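Side-chain contact in unknown protein (Arabidopsis thaliana, PDB 2GM3), which binds AMP through a universal stress protein domain, its wider cellular role being unknown: residues A[21-25]-A[26-30]. Sequence-based numbering, arbitrary orientation.
Sequences PNPSI and SCKRA. With AMP (adenosine monophosphate), chain G.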
ATOM      1  N   PRO A  21       7.578  -6.321 -25.456  1.00 68.02           N
ATOM      2  CA  PRO A  21       7.758  -5.446 -24.301  1.00 67.12           C
ATOM      3  C   PRO A  21       6.749  -5.507 -23.129  1.00 65.83           C
ATOM      4  O   PRO A  21       6.390  -4.465 -22.539  1.00 65.54           O
ATOM      5  CB  PRO A  21       7.895  -4.050 -24.955  1.00 67.52           C
ATOM      6  CG  PRO A  21       7.526  -4.275 -26.479  1.00 68.57           C
ATOM      7  CD  PRO A  21       6.860  -5.627 -26.529  1.00 68.78           C
ATOM      8  N   ASN A  22       6.371  -6.729 -22.761  1.00 64.25           N
ATOM      9  CA  ASN A  22       5.419  -6.948 -21.687  1.00 62.64           C
ATOM     10  C   ASN A  22       5.867  -6.421 -20.347  1.00 61.58           C
ATOM     11  O   ASN A  22       7.053  -6.561 -19.997  1.00 61.56           O
ATOM     12  CB  ASN A  22       5.131  -8.417 -21.603  1.00 62.61           C
ATOM     13  CG  ASN A  22       4.560  -8.901 -22.855  1.00 62.13           C
ATOM     14  OD1 ASN A  22       3.668  -8.267 -23.391  1.00 64.14           O
ATOM     15  ND2 ASN A  22       5.103  -9.973 -23.391  1.00 62.06           N
ATOM     16  N   PRO A  23       4.925  -5.818 -19.585  1.00 60.19           N
ATOM     17  CA  PRO A  23       5.187  -5.478 -18.165  1.00 58.99           C
ATOM     18  C   PRO A  23       5.384  -6.741 -17.346  1.00 57.78           C
ATOM     19  O   PRO A  23       4.918  -7.805 -17.732  1.00 57.30           O
ATOM     20  CB  PRO A  23       3.883  -4.830 -17.725  1.00 59.67           C
ATOM     21  CG  PRO A  23       2.816  -5.450 -18.699  1.00 59.82           C
ATOM     22  CD  PRO A  23       3.558  -5.461 -20.004  1.00 59.40           C
ATOM     23  N   SER A  24       6.070  -6.632 -16.221  1.00 57.00           N
ATOM     24  CA  SER A  24       6.177  -7.766 -15.296  1.00 56.41           C
ATOM     25  C   SER A  24       4.773  -8.147 -14.824  1.00 56.20           C
ATOM     26  O   SER A  24       3.900  -7.278 -14.695  1.00 56.53           O
ATOM     27  CB  SER A  24       7.080  -7.402 -14.118  1.00 55.91           C
ATOM     28  OG  SER A  24       6.456  -6.527 -13.198  1.00 55.71           O
ATOM     29  N   ILE A  25       4.556  -9.428 -14.576  1.00 55.80           N
ATOM     30  CA  ILE A  25       3.295  -9.900 -14.032  1.00 55.53           C
ATOM     31  C   ILE A  25       2.913  -9.137 -12.763  1.00 55.76           C
ATOM     32  O   ILE A  25       1.759  -8.762 -12.582  1.00 55.64           O
ATOM     33  CB  ILE A  25       3.311 -11.397 -13.745  1.00 55.74           C
ATOM     34  CG1 ILE A  25       3.741 -12.198 -14.977  1.00 54.36           C
ATOM     35  CG2 ILE A  25       1.933 -11.851 -13.355  1.00 55.42           C
ATOM     36  CD1 ILE A  25       4.216 -13.579 -14.623  1.00 53.97           C
ATOM     37  N   SER A  26       3.896  -8.837 -11.924  1.00 55.72           N
ATOM     38  CA  SER A  26       3.580  -8.267 -10.641  1.00 56.01           C
ATOM     39  C   SER A  26       3.119  -6.803 -10.736  1.00 56.31           C
ATOM     40  O   SER A  26       2.147  -6.387 -10.085  1.00 56.22           O
ATOM     41  CB  SER A  26       4.733  -8.470  -9.648  1.00 55.41           C
ATOM     42  OG  SER A  26       5.843  -7.683  -9.996  1.00 56.14           O
ATOM     43  N   CYS A  27       3.794  -6.015 -11.551  1.00 56.91           N
ATOM     44  CA  CYS A  27       3.441  -4.609 -11.620  1.00 57.14           C
ATOM     45  C   CYS A  27       2.178  -4.463 -12.440  1.00 56.97           C
ATOM     46  O   CYS A  27       1.427  -3.537 -12.235  1.00 58.21           O
ATOM     47  CB  CYS A  27       4.577  -3.750 -12.166  1.00 57.56           C
ATOM     48  SG  CYS A  27       4.711  -3.740 -13.988  1.00 60.80           S
ATOM     49  N   LYS A  28       1.917  -5.398 -13.328  1.00 56.32           N
ATOM     50  CA  LYS A  28       0.720  -5.385 -14.110  1.00 56.94           C
ATOM     51  C   LYS A  28      -0.465  -5.673 -13.198  1.00 57.25           C
ATOM     52  O   LYS A  28      -1.493  -4.960 -13.225  1.00 57.54           O
ATOM     53  CB  LYS A  28       0.800  -6.446 -15.211  1.00 56.44           C
ATOM     54  CG  LYS A  28      -0.188  -6.218 -16.351  1.00 58.24           C
ATOM     55  CD  LYS A  28      -0.114  -7.319 -17.439  1.00 57.83           C
ATOM     56  CE  LYS A  28      -1.427  -7.389 -18.197  1.00 61.30           C
ATOM     57  NZ  LYS A  28      -1.334  -8.246 -19.434  1.00 62.13           N
ATOM     58  N   ARG A  29      -0.329  -6.731 -12.404  1.00 57.01           N
ATOM     59  CA  ARG A  29      -1.325  -7.073 -11.423  1.00 57.13           C
ATOM     60  C   ARG A  29      -1.540  -5.900 -10.473  1.00 57.27           C
ATOM     61  O   ARG A  29      -2.684  -5.510 -10.196  1.00 56.77           O
ATOM     62  CB  ARG A  29      -0.922  -8.341 -10.650  1.00 56.98           C
ATOM     63  CG  ARG A  29      -1.822  -8.615  -9.469  1.00 57.07           C
ATOM     64  CD  ARG A  29      -3.277  -8.811  -9.952  1.00 57.69           C
ATOM     65  NE  ARG A  29      -3.298  -9.708 -11.089  1.00 57.78           N
ATOM     66  CZ  ARG A  29      -4.053  -9.547 -12.160  1.00 60.25           C
ATOM     67  NH1 ARG A  29      -4.896  -8.517 -12.245  1.00 61.51           N
ATOM     68  NH2 ARG A  29      -3.957 -10.421 -13.148  1.00 58.91           N
ATOM     69  N   ALA A  30      -0.428  -5.322 -10.018  1.00 57.04           N
ATOM     70  CA  ALA A  30      -0.471  -4.175  -9.124  1.00 57.49           C
ATOM     71  C   ALA A  30      -1.266  -2.996  -9.706  1.00 57.67           C
ATOM     72  O   ALA A  30      -2.096  -2.401  -9.024  1.00 57.65           O
ATOM     73  CB  ALA A  30       0.921  -3.742  -8.802  1.00 56.55           C
TER
HETATM   74  P   AMP G 176       9.959  -7.230  -5.896  1.00 36.27           P
HETATM   75  O1P AMP G 176      11.226  -6.997  -6.498  1.00 39.56           O
HETATM   76  O2P AMP G 176       9.296  -8.489  -6.315  1.00 34.63           O
HETATM   77  O3P AMP G 176       9.848  -7.031  -4.462  1.00 32.77           O
HETATM   78  O5' AMP G 176       8.945  -6.126  -6.434  1.00 34.90           O
HETATM   79  C5' AMP G 176       8.608  -6.087  -7.803  1.00 31.51           C
HETATM   80  C4' AMP G 176       8.041  -4.713  -8.042  1.00 33.03           C
HETATM   81  O4' AMP G 176       9.064  -3.669  -7.901  1.00 35.15           O
HETATM   82  C3' AMP G 176       7.495  -4.542  -9.431  1.00 33.38           C
HETATM   83  O3' AMP G 176       6.141  -5.081  -9.446  1.00 31.87           O
HETATM   84  C2' AMP G 176       7.485  -3.026  -9.555  1.00 33.90           C
HETATM   85  O2' AMP G 176       6.299  -2.524  -8.939  1.00 31.27           O
HETATM   86  C1' AMP G 176       8.719  -2.600  -8.768  1.00 33.28           C
HETATM   87  N9  AMP G 176       9.872  -2.560  -9.689  1.00 36.36           N
HETATM   88  C8  AMP G 176      10.806  -3.517  -9.899  1.00 34.22           C
HETATM   89  N7  AMP G 176      11.681  -3.083 -10.823  1.00 33.75           N
HETATM   90  C5  AMP G 176      11.330  -1.839 -11.168  1.00 36.14           C
HETATM   91  C6  AMP G 176      11.837  -0.871 -12.041  1.00 33.50           C
HETATM   92  N6  AMP G 176      12.913  -1.067 -12.782  1.00 33.23           N
HETATM   93  N1  AMP G 176      11.199   0.289 -12.140  1.00 33.41           N
HETATM   94  C2  AMP G 176      10.110   0.566 -11.452  1.00 34.77           C
HETATM   95  N3  AMP G 176       9.592  -0.312 -10.605  1.00 37.48           N
HETATM   96  C4  AMP G 176      10.181  -1.513 -10.445  1.00 36.75           C
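Ser-24 is the N-cap of helix 25-39, and its OG accepts from Cys-27 N at 3.2 Å, with an N-H...O angle of 161°. OG sits between its own backbone N and carbonyl carbon (chi1 74°), which brings it in front of the N-H of Cys-27. The same oxygen is hydrogen-bonded to Asn-13 OD1, so the cap is tied to an AMP-binding residue.

Backbone bonds continue the turn. Lys-28 N donates to Ser-24 O at 3.1 Å, and Arg-29 N to Ile-25 O at 2.9 Å.

Pro-23 makes the apolar contacts. Its CG meets Lys-28 CD at 3.7 Å, where ring and extended lysine chain cross at a slant. Pro-23 CB lies 4.0 Å from Cys-27 SG, and both residues also touch Phe-92 of helix 81-99.

One ribose hydroxyl of AMP is held at the helix start. AMP O3' donates to Ser-26 OG at 2.7 Å, and this OG is also hydrogen-bonded to Asp-175 OD1. Cys-27 CB lies 3.4 Å from AMP O3'.

The hydroxyl thus meets the N-terminal end of helix 25-39, whose first turn is capped by Ser-24, a second-shell residue that probably helps position Ser-26 and Cys-27.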